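Local coordinates for protein methylenetetrahydrofolate--tRNA-(uracil-5-)-methyltransferase TrmFO (Thermus thermophilus, PDB 3G5S) that catalyses the folate- and FAD-dependent methylation of uridine 54 in tRNA to 5-methyluridine, at residues A69-A74 with G420-S425; L203-R208 with V226-R231; P370-M374 with A395-P401. One frame throughout, in Å; residues are numbered along the deposited sequence.

Contact 1 of 3, residues A69-A74 with G420-S425; sequences AEMRRA and GLEAFS
E70 and F424 meet where two helices pack side by side, nearly parallel: helix 63-74 and the long C-terminal helix 409-429. The axes of the two short segments approach to 9.8 Å with 24° between their N-to-C directions. This is a worked example of how an acidic side chain can serve an apolar interface with its stem and a polar one with its tip. With CG beside the backbone N (chi1 -70°) and the chain extended beyond it, E70 runs across the ring of F424. Its CB lies over one face, 3.9 Å from the ring centroid, in a CH-pi contact. CG follows at 3.7 Å from F424 CG, and CD lies near F424 CG and CD1, with the carboxylate stacked at 10° to the ring plane. The oxygens look beyond the helix pair: OE2 accepts from M374 N and OE1 from L375 N, at the start of helix 374-384. Bonds to these helix-start amides probably favour the ionised carboxylate. The ring's far end is gripped too. Its CZ meets the methyl of selenomethionine M71, CE, at 3.5 Å, while A74 CB stands near the ring edge. M71 also touches F351 of helix 343-361, so this layer continues into the next helix. One turn before F424, L421 spreads two methyls: CD1 lies against the backbone of A69 and E70, 3.9 Å from A69 CB, and CD2 sits over one face of the R73 guanidinium. At the solvent-facing margin R73 NH1 lies 2.6 Å from S425 OG, the oxygen tilted from the guanidinium plane; because S425 is deposited in two conformers, this short hydrogen bond is doubtful, whereas L421 CD2 approaches R73 NH2 to 3.4 Å regardless.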
ATOM      1  N   ALA A  69       4.567 -13.968   7.855  1.00 10.44           N
ATOM      2  CA  ALA A  69       4.970 -15.362   7.721  1.00 10.98           C
ATOM      3  C   ALA A  69       5.688 -15.621   6.398  1.00 10.16           C
ATOM      4  O   ALA A  69       6.686 -16.347   6.357  1.00 10.78           O
ATOM      5  CB  ALA A  69       3.765 -16.290   7.877  1.00 11.49           C
ATOM      6  N   GLU A  70       5.181 -15.032   5.320  1.00 10.05           N
ATOM      7  CA  GLU A  70       5.832 -15.163   4.023  1.00 10.17           C
ATOM      8  C   GLU A  70       7.241 -14.604   4.081  1.00 10.06           C
ATOM      9  O   GLU A  70       8.180 -15.207   3.576  1.00 10.49           O
ATOM     10  CB  GLU A  70       5.027 -14.427   2.944  1.00 10.95           C
ATOM     11  CG  GLU A  70       3.701 -15.088   2.620  1.00 10.97           C
ATOM     12  CD  GLU A  70       2.814 -14.296   1.665  1.00 13.08           C
ATOM     13  OE1 GLU A  70       3.163 -13.159   1.243  1.00 12.82           O
ATOM     14  OE2 GLU A  70       1.726 -14.839   1.345  1.00 14.22           O
HETATM   15  N   MSE A  71       7.387 -13.431   4.681  1.00 10.12           N
HETATM   16  CA  MSE A  71       8.696 -12.797   4.737  1.00 10.52           C
HETATM   17  C   MSE A  71       9.688 -13.583   5.606  1.00 10.41           C
HETATM   18  O   MSE A  71      10.875 -13.618   5.291  1.00 10.96           O
HETATM   19  CB  MSE A  71       8.563 -11.330   5.134  1.00 11.09           C
HETATM   20  CG  MSE A  71       8.004 -10.470   3.997  1.00 12.93           C
HETATM   21 SE   MSE A  71       9.129 -10.524   2.384  1.00 16.36          SE
HETATM   22  CE  MSE A  71       8.161 -11.911   1.422  1.00 18.06           C
ATOM     23  N   ARG A  72       9.220 -14.236   6.674  1.00 10.74           N
ATOM     24  CA  ARG A  72      10.104 -15.137   7.406  1.00 11.86           C
ATOM     25  C   ARG A  72      10.569 -16.275   6.512  1.00 11.67           C
ATOM     26  O   ARG A  72      11.745 -16.635   6.516  1.00 12.45           O
ATOM     27  CB  ARG A  72       9.420 -15.723   8.637  1.00 12.22           C
ATOM     28  CG  ARG A  72       9.188 -14.738   9.756  1.00 12.76           C
ATOM     29  CD  ARG A  72       8.856 -15.463  11.064  1.00 14.15           C
ATOM     30  NE  ARG A  72       8.554 -14.512  12.123  1.00 14.65           N
ATOM     31  CZ  ARG A  72       7.340 -14.054  12.401  1.00 14.24           C
ATOM     32  NH1 ARG A  72       6.281 -14.497  11.729  1.00 14.97           N
ATOM     33  NH2 ARG A  72       7.190 -13.154  13.361  1.00 15.96           N
ATOM     34  N   ARG A  73       9.645 -16.865   5.765  1.00 11.61           N
ATOM     35  CA  ARG A  73      10.002 -17.972   4.891  1.00 12.02           C
ATOM     36  C   ARG A  73      11.025 -17.517   3.858  1.00 11.73           C
ATOM     37  O   ARG A  73      11.889 -18.295   3.462  1.00 12.78           O
ATOM     38  CB  ARG A  73       8.762 -18.548   4.203  1.00 14.09           C
ATOM     39  CG  ARG A  73       7.699 -19.122   5.138  1.00 20.08           C
ATOM     40  CD  ARG A  73       7.996 -20.538   5.577  1.00 23.42           C
ATOM     41  NE  ARG A  73       6.975 -21.083   6.479  1.00 23.35           N
ATOM     42  CZ  ARG A  73       6.028 -21.948   6.118  1.00 23.78           C
ATOM     43  NH1 ARG A  73       5.950 -22.367   4.863  1.00 24.02           N
ATOM     44  NH2 ARG A  73       5.158 -22.400   7.014  1.00 24.17           N
ATOM     45  N   ALA A  74      10.923 -16.259   3.428  1.00 11.55           N
ATOM     46  CA  ALA A  74      11.847 -15.706   2.446  1.00 11.43           C
ATOM     47  C   ALA A  74      13.218 -15.363   3.031  1.00 12.17           C
ATOM     48  O   ALA A  74      14.146 -15.090   2.282  1.00 14.68           O
ATOM     49  CB  ALA A  74      11.236 -14.471   1.788  1.00 12.83           C
ATOM     50  N   GLY A 420      -2.209 -19.391   1.249  1.00 10.81           N
ATOM     51  CA  GLY A 420      -1.266 -18.402   0.758  1.00 11.22           C
ATOM     52  C   GLY A 420       0.159 -18.706   1.165  1.00 10.58           C
ATOM     53  O   GLY A 420       1.092 -18.564   0.365  1.00 11.31           O
ATOM     54  N   LEU A 421       0.342 -19.113   2.415  1.00 10.95           N
ATOM     55  CA  LEU A 421       1.678 -19.396   2.903  1.00 11.84           C
ATOM     56  C   LEU A 421       2.261 -20.590   2.157  1.00 12.43           C
ATOM     57  O   LEU A 421       3.435 -20.581   1.779  1.00 13.36           O
ATOM     58  CB  LEU A 421       1.659 -19.630   4.410  1.00 12.49           C
ATOM     59  CG  LEU A 421       3.018 -19.790   5.090  1.00 14.01           C
ATOM     60  CD1 LEU A 421       3.929 -18.595   4.794  1.00 14.37           C
ATOM     61  CD2 LEU A 421       2.821 -19.967   6.586  1.00 15.25           C
ATOM     62  N   GLU A 422       1.435 -21.608   1.925  1.00 12.83           N
ATOM     63  CA  GLU A 422       1.869 -22.768   1.164  1.00 13.59           C
ATOM     64  C   GLU A 422       2.247 -22.387  -0.265  1.00 13.05           C
ATOM     65  O   GLU A 422       3.262 -22.847  -0.791  1.00 14.30           O
ATOM     66  CB  GLU A 422       0.781 -23.851   1.147  1.00 16.26           C
ATOM     67  CG  GLU A 422       1.151 -25.063   0.294  1.00 21.82           C
ATOM     68  CD  GLU A 422       0.026 -26.078   0.142  1.00 26.40           C
ATOM     69  OE1 GLU A 422      -0.948 -26.031   0.920  1.00 28.84           O
ATOM     70  OE2 GLU A 422       0.125 -26.939  -0.755  1.00 28.92           O
ATOM     71  N   ALA A 423       1.423 -21.557  -0.896  1.00 12.61           N
ATOM     72  CA  ALA A 423       1.694 -21.115  -2.261  1.00 12.76           C
ATOM     73  C   ALA A 423       3.002 -20.332  -2.322  1.00 12.36           C
ATOM     74  O   ALA A 423       3.797 -20.511  -3.244  1.00 12.65           O
ATOM     75  CB  ALA A 423       0.552 -20.264  -2.791  1.00 13.41           C
ATOM     76  N   PHE A 424       3.224 -19.467  -1.338  1.00 11.28           N
ATOM     77  CA  PHE A 424       4.439 -18.675  -1.314  1.00 11.71           C
ATOM     78  C   PHE A 424       5.670 -19.557  -1.140  1.00 12.21           C
ATOM     79  O   PHE A 424       6.691 -19.363  -1.803  1.00 12.31           O
ATOM     80  CB  PHE A 424       4.372 -17.638  -0.203  1.00 11.24           C
ATOM     81  CG  PHE A 424       5.498 -16.652  -0.256  1.00 10.98           C
ATOM     82  CD1 PHE A 424       5.474 -15.614  -1.173  1.00 11.84           C
ATOM     83  CD2 PHE A 424       6.591 -16.777   0.578  1.00 12.54           C
ATOM     84  CE1 PHE A 424       6.514 -14.710  -1.246  1.00 12.75           C
ATOM     85  CE2 PHE A 424       7.637 -15.873   0.507  1.00 13.09           C
ATOM     86  CZ  PHE A 424       7.593 -14.840  -0.407  1.00 13.27           C
ATOM     87  N   SER A 425       5.575 -20.518  -0.231  1.00 12.72           N
ATOM     88  CA  SER A 425       6.686 -21.425   0.023  0.66 13.63           C
ATOM     89  C   SER A 425       7.026 -22.261  -1.206  1.00 14.21           C
ATOM     90  O   SER A 425       8.196 -22.478  -1.510  1.00 15.23           O
ATOM     91  CB  SER A 425       6.377 -22.328   1.214  0.66 14.72           C
ATOM     92  OG  SER A 425       6.354 -21.580   2.415  0.66 17.39           O
TER

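Contact 2 of 3, residues L203-R208 with V226-R231; sequences LLEAQR and VEELAR
R208 and R231 reach toward each other from opposite directions and lay their guanidinium groups face to face, a stacked arginine pair at the C-terminal end of helix 193-205, where the chain meets the short helix 226-231. The centres are 3.5 Å apart and the planes lie 18° from parallel. Such a pair illustrates that two guanidinium groups can stack when backbone carbonyls accept from their N-H groups, which here probably offsets the repulsion. R231 comes extended from its helix and uses NE and NH2 side-on, both to L204 O; the oxygen lies in the guanidinium plane, 3.1 Å from R231 NH2, and NE addresses one of its lone pairs. R208 grips A206 O likewise with NE and NH2, but here it is NH2 that addresses a lone pair, while NH2 also donates to L203 O from a tilted position. Bends at chi2 and chi3 (-144° and 61°) fold R208 back over the helix end so that its group lands there. The five bonds hold both groups flat and fix their rotation. The face of R208 turned from R231 rests on E227, whose CG comes within 3.4 Å of R208 NH1; the E227 carboxylate turns elsewhere, to T279 OG1 and G280 N. Beneath the stack the surfaces become apolar. L203 CB meets A230 CB at 3.8 Å, and L204 CD2 lies 3.4 Å from A230 O, which accepts a hydrogen bond from H200 NE2. L203 continues inward onto L237 and L289, linking the helix pair with helices 236-239 and 283-290. At the edge of the stack a water lies in the plane of R208, accepting from NH1 at 2.8 Å and donating to E228 OE1 at 2.7 Å.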
ATOM      1  N   LEU A 203     -20.948  12.906  10.355  1.00 17.43           N
ATOM      2  CA  LEU A 203     -19.660  13.381   9.856  1.00 18.18           C
ATOM      3  C   LEU A 203     -19.150  14.575  10.653  1.00 18.48           C
ATOM      4  O   LEU A 203     -17.947  14.718  10.872  1.00 18.96           O
ATOM      5  CB  LEU A 203     -19.760  13.763   8.381  1.00 18.55           C
ATOM      6  CG  LEU A 203     -19.655  12.624   7.371  1.00 19.13           C
ATOM      7  CD1 LEU A 203     -19.977  13.139   5.978  1.00 20.73           C
ATOM      8  CD2 LEU A 203     -18.263  11.992   7.406  1.00 20.78           C
ATOM      9  N   LEU A 204     -20.063  15.442  11.074  1.00 19.64           N
ATOM     10  CA  LEU A 204     -19.672  16.648  11.797  1.00 20.55           C
ATOM     11  C   LEU A 204     -18.905  16.313  13.074  1.00 22.28           C
ATOM     12  O   LEU A 204     -17.958  17.008  13.438  1.00 23.55           O
ATOM     13  CB  LEU A 204     -20.896  17.509  12.130  1.00 21.35           C
ATOM     14  CG  LEU A 204     -21.648  18.126  10.949  1.00 23.04           C
ATOM     15  CD1 LEU A 204     -22.850  18.923  11.443  1.00 24.29           C
ATOM     16  CD2 LEU A 204     -20.728  19.002  10.119  1.00 23.97           C
ATOM     17  N   GLU A 205     -19.303  15.230  13.734  1.00 24.44           N
ATOM     18  CA  GLU A 205     -18.787  14.916  15.062  1.00 26.03           C
ATOM     19  C   GLU A 205     -17.737  13.806  15.096  1.00 24.42           C
ATOM     20  O   GLU A 205     -17.082  13.597  16.118  1.00 24.75           O
ATOM     21  CB  GLU A 205     -19.942  14.546  15.992  1.00 28.29           C
ATOM     22  CG  GLU A 205     -20.950  15.662  16.207  1.00 29.11           C
ATOM     23  CD  GLU A 205     -22.123  15.226  17.064  1.00 31.84           C
ATOM     24  OE1 GLU A 205     -22.317  14.003  17.232  1.00 31.99           O
ATOM     25  OE2 GLU A 205     -22.854  16.106  17.566  1.00 33.91           O
ATOM     26  N   ALA A 206     -17.583  13.092  13.988  1.00 22.89           N
ATOM     27  CA  ALA A 206     -16.692  11.937  13.945  1.00 22.33           C
ATOM     28  C   ALA A 206     -15.246  12.290  14.296  1.00 23.50           C
ATOM     29  O   ALA A 206     -14.744  13.345  13.912  1.00 23.32           O
ATOM     30  CB  ALA A 206     -16.760  11.280  12.584  1.00 22.26           C
ATOM     31  N   GLN A 207     -14.578  11.394  15.019  1.00 23.50           N
ATOM     32  CA  GLN A 207     -13.186  11.610  15.405  1.00 24.46           C
ATOM     33  C   GLN A 207     -12.245  11.474  14.211  1.00 24.20           C
ATOM     34  O   GLN A 207     -12.350  10.536  13.418  1.00 22.84           O
ATOM     35  CB  GLN A 207     -12.775  10.643  16.520  1.00 26.56           C
ATOM     36  CG  GLN A 207     -13.436  10.924  17.860  1.00 28.77           C
ATOM     37  CD  GLN A 207     -12.730  10.237  19.013  1.00 31.25           C
ATOM     38  OE1 GLN A 207     -12.007   9.259  18.822  1.00 33.22           O
ATOM     39  NE2 GLN A 207     -12.935  10.750  20.221  1.00 32.48           N
ATOM     40  N   ARG A 208     -11.320  12.419  14.087  1.00 25.03           N
ATOM     41  CA  ARG A 208     -10.389  12.419  12.965  1.00 26.73           C
ATOM     42  C   ARG A 208      -8.941  12.519  13.426  1.00 26.90           C
ATOM     43  O   ARG A 208      -8.656  13.028  14.511  1.00 27.32           O
ATOM     44  CB  ARG A 208     -10.716  13.565  12.008  1.00 28.85           C
ATOM     45  CG  ARG A 208     -10.620  14.941  12.641  1.00 30.30           C
ATOM     46  CD  ARG A 208     -11.686  15.865  12.082  1.00 31.43           C
ATOM     47  NE  ARG A 208     -13.026  15.353  12.356  1.00 32.27           N
ATOM     48  CZ  ARG A 208     -14.133  15.797  11.767  1.00 31.41           C
ATOM     49  NH1 ARG A 208     -14.060  16.764  10.863  1.00 30.23           N
ATOM     50  NH2 ARG A 208     -15.310  15.270  12.075  1.00 32.61           N
ATOM     51  N   VAL A 226     -13.842  14.643   3.222  1.00 16.66           N
ATOM     52  CA  VAL A 226     -15.305  14.697   3.246  1.00 16.91           C
ATOM     53  C   VAL A 226     -15.857  15.204   4.567  1.00 17.63           C
ATOM     54  O   VAL A 226     -16.887  15.872   4.593  1.00 18.31           O
ATOM     55  CB  VAL A 226     -15.976  13.341   2.921  1.00 18.54           C
ATOM     56  CG1 VAL A 226     -15.840  13.023   1.458  1.00 20.16           C
ATOM     57  CG2 VAL A 226     -15.405  12.219   3.782  1.00 17.38           C
ATOM     58  N   GLU A 227     -15.183  14.881   5.664  1.00 17.05           N
ATOM     59  CA  GLU A 227     -15.641  15.335   6.968  1.00 18.53           C
ATOM     60  C   GLU A 227     -15.510  16.854   7.084  1.00 19.47           C
ATOM     61  O   GLU A 227     -16.278  17.496   7.796  1.00 22.41           O
ATOM     62  CB  GLU A 227     -14.903  14.614   8.104  1.00 19.84           C
ATOM     63  CG  GLU A 227     -13.402  14.859   8.163  1.00 20.28           C
ATOM     64  CD  GLU A 227     -12.590  13.872   7.335  1.00 18.28           C
ATOM     65  OE1 GLU A 227     -13.154  13.209   6.436  1.00 18.40           O
ATOM     66  OE2 GLU A 227     -11.373  13.759   7.590  1.00 19.71           O
ATOM     67  N   GLU A 228     -14.543  17.426   6.377  1.00 18.69           N
ATOM     68  CA  GLU A 228     -14.395  18.876   6.343  1.00 20.06           C
ATOM     69  C   GLU A 228     -15.419  19.517   5.403  1.00 19.24           C
ATOM     70  O   GLU A 228     -15.947  20.586   5.701  1.00 20.93           O
ATOM     71  CB  GLU A 228     -12.965  19.271   5.968  1.00 22.16           C
ATOM     72  CG  GLU A 228     -12.665  20.761   6.090  1.00 24.95           C
ATOM     73  CD  GLU A 228     -12.890  21.315   7.494  1.00 26.94           C
ATOM     74  OE1 GLU A 228     -12.803  20.541   8.471  1.00 27.63           O
ATOM     75  OE2 GLU A 228     -13.150  22.530   7.617  1.00 29.44           O
ATOM     76  N   LEU A 229     -15.706  18.874   4.273  1.00 17.59           N
ATOM     77  CA  LEU A 229     -16.799  19.335   3.417  1.00 17.45           C
ATOM     78  C   LEU A 229     -18.101  19.410   4.212  1.00 17.15           C
ATOM     79  O   LEU A 229     -18.859  20.371   4.090  1.00 18.00           O
ATOM     80  CB  LEU A 229     -16.976  18.426   2.201  1.00 17.82           C
ATOM     81  CG  LEU A 229     -15.881  18.459   1.131  1.00 19.28           C
ATOM     82  CD1 LEU A 229     -16.156  17.419   0.058  1.00 21.19           C
ATOM     83  CD2 LEU A 229     -15.753  19.852   0.515  1.00 18.85           C
ATOM     84  N   ALA A 230     -18.355  18.401   5.035  1.00 16.99           N
ATOM     85  CA  ALA A 230     -19.544  18.399   5.874  1.00 17.01           C
ATOM     86  C   ALA A 230     -19.586  19.631   6.770  1.00 16.74           C
ATOM     87  O   ALA A 230     -20.632  20.269   6.914  1.00 17.46           O
ATOM     88  CB  ALA A 230     -19.595  17.138   6.713  1.00 17.75           C
ATOM     89  N   ARG A 231     -18.448  19.964   7.371  1.00 16.31           N
ATOM     90  CA  ARG A 231     -18.388  21.098   8.288  1.00 17.50           C
ATOM     91  C   ARG A 231     -18.579  22.427   7.568  1.00 17.85           C
ATOM     92  O   ARG A 231     -18.988  23.408   8.175  1.00 19.87           O
ATOM     93  CB  ARG A 231     -17.081  21.086   9.089  1.00 19.63           C
ATOM     94  CG  ARG A 231     -17.053  20.018  10.175  1.00 22.45           C
ATOM     95  CD  ARG A 231     -15.872  20.171  11.125  1.00 24.65           C
ATOM     96  NE  ARG A 231     -15.889  19.139  12.161  1.00 26.45           N
ATOM     97  CZ  ARG A 231     -14.904  18.921  13.026  1.00 27.31           C
ATOM     98  NH1 ARG A 231     -13.805  19.662  12.988  1.00 27.21           N
ATOM     99  NH2 ARG A 231     -15.016  17.955  13.931  1.00 27.91           N
TER
HETATM  100  O   HOH W   1     -12.046  18.314   9.798  1.00 34.29           O

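Contact 3 of 3, residues P370-M374 with A395-P401; sequences PEESM and ANWGLVP
Three torsions carry selenomethionine M374 onto W397: CG stands anti to the backbone N (chi1 -172°), and bends of 56° and 57° at chi2 and chi3 curl the chain so that its methyl meets the indole. CE comes to 3.6 Å of W397 CE3, obliquely and with the two side chains about at right angles. Behind the methyl, SE rests 3.4 Å from N396 O and touches L399 CD1, and CG packs on A395 CB at 3.9 Å. The case illustrates how a flexible selenoether chain, bent twice, can follow an irregular loop. W397 is also held from outside the two segments, its NE1 donating to T61 O while its ring touches L66 and M416, of helices 63-74 and 409-429. V400 makes the second apolar contact; its CG1 points at the turn of the facing segment, 3.4 Å from E371 O and 3.6 Å from S373 O, and reaches M374 CE as well. Next to it the proline ring lies against the E371 side chain: P401 CG lies 3.8 Å from E371 CD, and P401 CD packs on E371 O. No direct hydrogen bond joins the two segments; a water lies between E371 O and L399 O, 2.8 Å from the former, although more acceptors surround it than it has protons to give. The carbonyls that V400 meets belong to a type I beta turn, P370 to S373, whose last residue caps the next helix. P370 O accepts from both the N and the OG of S373, and that OG also takes the N-H of G376. The arrangement is a beta turn leading straight into a helix N-cap, here at the start of helix 374-384, with the loop before helix 409-429 folded against it.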
ATOM      1  N   PRO A 370       2.837 -15.854  -6.447  1.00 12.95           N
ATOM      2  CA  PRO A 370       1.496 -16.139  -6.968  1.00 14.02           C
ATOM      3  C   PRO A 370       0.396 -15.316  -6.298  1.00 12.79           C
ATOM      4  O   PRO A 370       0.581 -14.805  -5.192  1.00 11.74           O
ATOM      5  CB  PRO A 370       1.308 -17.620  -6.648  1.00 17.71           C
ATOM      6  CG  PRO A 370       2.206 -17.876  -5.498  1.00 17.72           C
ATOM      7  CD  PRO A 370       3.385 -16.971  -5.659  1.00 15.42           C
ATOM      8  N   GLU A 371      -0.748 -15.222  -6.970  1.00 15.05           N
ATOM      9  CA  GLU A 371      -1.892 -14.432  -6.514  1.00 17.43           C
ATOM     10  C   GLU A 371      -2.417 -14.838  -5.134  1.00 14.76           C
ATOM     11  O   GLU A 371      -3.006 -14.016  -4.429  1.00 15.96           O
ATOM     12  CB  GLU A 371      -3.033 -14.514  -7.546  1.00 22.42           C
ATOM     13  CG  GLU A 371      -3.522 -15.939  -7.811  1.00 25.98           C
ATOM     14  CD  GLU A 371      -4.769 -16.002  -8.683  1.00 29.08           C
ATOM     15  OE1 GLU A 371      -5.256 -14.935  -9.110  1.00 30.30           O
ATOM     16  OE2 GLU A 371      -5.262 -17.122  -8.936  1.00 30.05           O
ATOM     17  N   GLU A 372      -2.223 -16.102  -4.759  1.00 12.81           N
ATOM     18  CA  GLU A 372      -2.698 -16.597  -3.464  1.00 12.34           C
ATOM     19  C   GLU A 372      -1.857 -16.093  -2.304  1.00 11.25           C
ATOM     20  O   GLU A 372      -2.322 -16.090  -1.165  1.00 11.65           O
ATOM     21  CB  GLU A 372      -2.720 -18.126  -3.423  1.00 15.01           C
ATOM     22  CG  GLU A 372      -3.744 -18.760  -4.332  1.00 17.85           C
ATOM     23  CD  GLU A 372      -3.370 -18.686  -5.800  1.00 20.72           C
ATOM     24  OE1 GLU A 372      -2.176 -18.469  -6.115  1.00 22.44           O
ATOM     25  OE2 GLU A 372      -4.285 -18.864  -6.639  1.00 24.39           O
ATOM     26  N   SER A 373      -0.610 -15.718  -2.577  1.00 10.73           N
ATOM     27  CA  SER A 373       0.241 -15.189  -1.528  1.00 10.63           C
ATOM     28  C   SER A 373      -0.082 -13.722  -1.322  1.00  9.67           C
ATOM     29  O   SER A 373      -0.554 -13.041  -2.239  1.00 10.43           O
ATOM     30  CB  SER A 373       1.723 -15.384  -1.847  1.00 11.91           C
ATOM     31  OG  SER A 373       2.167 -14.555  -2.897  1.00 12.82           O
HETATM   32  N   MSE A 374       0.173 -13.229  -0.121  1.00  9.78           N
HETATM   33  CA  MSE A 374      -0.111 -11.828   0.147  1.00  9.61           C
HETATM   34  C   MSE A 374       0.841 -10.916  -0.637  1.00  9.62           C
HETATM   35  O   MSE A 374       0.412  -9.912  -1.208  1.00  9.69           O
HETATM   36  CB  MSE A 374      -0.060 -11.529   1.642  1.00  9.57           C
HETATM   37  CG  MSE A 374      -0.525 -10.130   2.021  1.00  9.97           C
HETATM   38 SE   MSE A 374      -2.329  -9.697   1.395  1.00 10.57          SE
HETATM   39  CE  MSE A 374      -3.295 -11.151   2.237  1.00 11.78           C
ATOM     40  N   ALA A 395      -1.518  -4.358   2.774  1.00  9.53           N
ATOM     41  CA  ALA A 395      -1.949  -5.754   2.750  1.00  9.54           C
ATOM     42  C   ALA A 395      -3.357  -5.910   3.322  1.00  9.33           C
ATOM     43  O   ALA A 395      -3.659  -5.386   4.389  1.00  9.87           O
ATOM     44  CB  ALA A 395      -0.983  -6.604   3.539  1.00 10.71           C
ATOM     45  N   ASN A 396      -4.194  -6.653   2.612  1.00  9.30           N
ATOM     46  CA  ASN A 396      -5.555  -6.929   3.054  1.00  9.31           C
ATOM     47  C   ASN A 396      -6.076  -8.149   2.303  1.00  9.62           C
ATOM     48  O   ASN A 396      -5.540  -8.518   1.253  1.00  9.89           O
ATOM     49  CB  ASN A 396      -6.472  -5.714   2.844  1.00  9.66           C
ATOM     50  CG  ASN A 396      -6.682  -5.392   1.383  1.00  9.88           C
ATOM     51  OD1 ASN A 396      -5.936  -4.592   0.792  1.00 11.68           O
ATOM     52  ND2 ASN A 396      -7.669  -6.025   0.776  1.00  8.60           N
ATOM     53  N   TRP A 397      -7.123  -8.766   2.837  1.00  9.64           N
ATOM     54  CA  TRP A 397      -7.635 -10.001   2.263  1.00 10.38           C
ATOM     55  C   TRP A 397      -8.317  -9.843   0.908  1.00 10.46           C
ATOM     56  O   TRP A 397      -8.523 -10.827   0.216  1.00 11.72           O
ATOM     57  CB  TRP A 397      -8.562 -10.712   3.246  1.00 10.71           C
ATOM     58  CG  TRP A 397      -7.865 -11.240   4.456  1.00 10.14           C
ATOM     59  CD1 TRP A 397      -8.125 -10.914   5.755  1.00 11.11           C
ATOM     60  CD2 TRP A 397      -6.821 -12.228   4.491  1.00 10.67           C
ATOM     61  NE1 TRP A 397      -7.307 -11.629   6.597  1.00 11.54           N
ATOM     62  CE2 TRP A 397      -6.499 -12.442   5.847  1.00 11.10           C
ATOM     63  CE3 TRP A 397      -6.124 -12.942   3.510  1.00 11.77           C
ATOM     64  CZ2 TRP A 397      -5.507 -13.349   6.245  1.00 11.78           C
ATOM     65  CZ3 TRP A 397      -5.142 -13.842   3.906  1.00 11.57           C
ATOM     66  CH2 TRP A 397      -4.844 -14.037   5.259  1.00 11.94           C
ATOM     67  N   GLY A 398      -8.669  -8.620   0.517  1.00 10.21           N
ATOM     68  CA  GLY A 398      -9.232  -8.407  -0.805  1.00 10.56           C
ATOM     69  C   GLY A 398      -8.264  -8.656  -1.954  1.00 10.16           C
ATOM     70  O   GLY A 398      -8.692  -8.814  -3.098  1.00 11.37           O
ATOM     71  N   LEU A 399      -6.968  -8.710  -1.649  1.00 10.32           N
ATOM     72  CA  LEU A 399      -5.925  -8.828  -2.668  1.00  9.87           C
ATOM     73  C   LEU A 399      -5.744 -10.243  -3.203  1.00 10.77           C
ATOM     74  O   LEU A 399      -5.135 -10.426  -4.250  1.00 11.99           O
ATOM     75  CB  LEU A 399      -4.590  -8.357  -2.100  1.00  9.75           C
ATOM     76  CG  LEU A 399      -4.526  -6.885  -1.720  1.00 10.42           C
ATOM     77  CD1 LEU A 399      -3.223  -6.591  -1.018  1.00 10.64           C
ATOM     78  CD2 LEU A 399      -4.709  -5.971  -2.924  1.00 11.59           C
ATOM     79  N   VAL A 400      -6.227 -11.242  -2.468  1.00 11.66           N
ATOM     80  CA  VAL A 400      -6.054 -12.643  -2.856  1.00 11.75           C
ATOM     81  C   VAL A 400      -7.407 -13.241  -3.236  1.00 12.38           C
ATOM     82  O   VAL A 400      -8.449 -12.670  -2.923  1.00 12.52           O
ATOM     83  CB  VAL A 400      -5.387 -13.475  -1.732  1.00 12.92           C
ATOM     84  CG1 VAL A 400      -4.010 -12.906  -1.384  1.00 14.41           C
ATOM     85  CG2 VAL A 400      -6.285 -13.549  -0.501  1.00 13.36           C
ATOM     86  N   PRO A 401      -7.407 -14.393  -3.926  1.00 13.05           N
ATOM     87  CA  PRO A 401      -8.695 -14.968  -4.314  1.00 13.79           C
ATOM     88  C   PRO A 401      -9.512 -15.355  -3.095  1.00 13.15           C
ATOM     89  O   PRO A 401      -8.971 -15.609  -2.018  1.00 13.53           O
ATOM     90  CB  PRO A 401      -8.295 -16.221  -5.100  1.00 15.30           C
ATOM     91  CG  PRO A 401      -6.918 -15.928  -5.587  1.00 15.57           C
ATOM     92  CD  PRO A 401      -6.279 -15.157  -4.481  1.00 14.72           C
TER
HETATM   93  O   HOH W   2      -3.932 -11.972  -6.113  1.00 32.33           O

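Contacts 1 and 3 form one continuous region, their centres 12 Å apart on the same side of the chain's centre. The carboxylate bond from E70, 2.7 Å from OE2 to M374 N, joins the two, and F424 CD1 lies 3.8 Å from S373 CB, so the helix pair of contact 1 rests directly on the turn of contact 3. Contact 2 stands apart, 41 Å from contact 1 and 32 Å from contact 3, centre to centre, without touching either. The ligands divide likewise: FAD lies about 10 Å from the side chain of A395 and about 13 Å from that of M71, whereas glutathione is about 7 Å from that of V226 in contact 2.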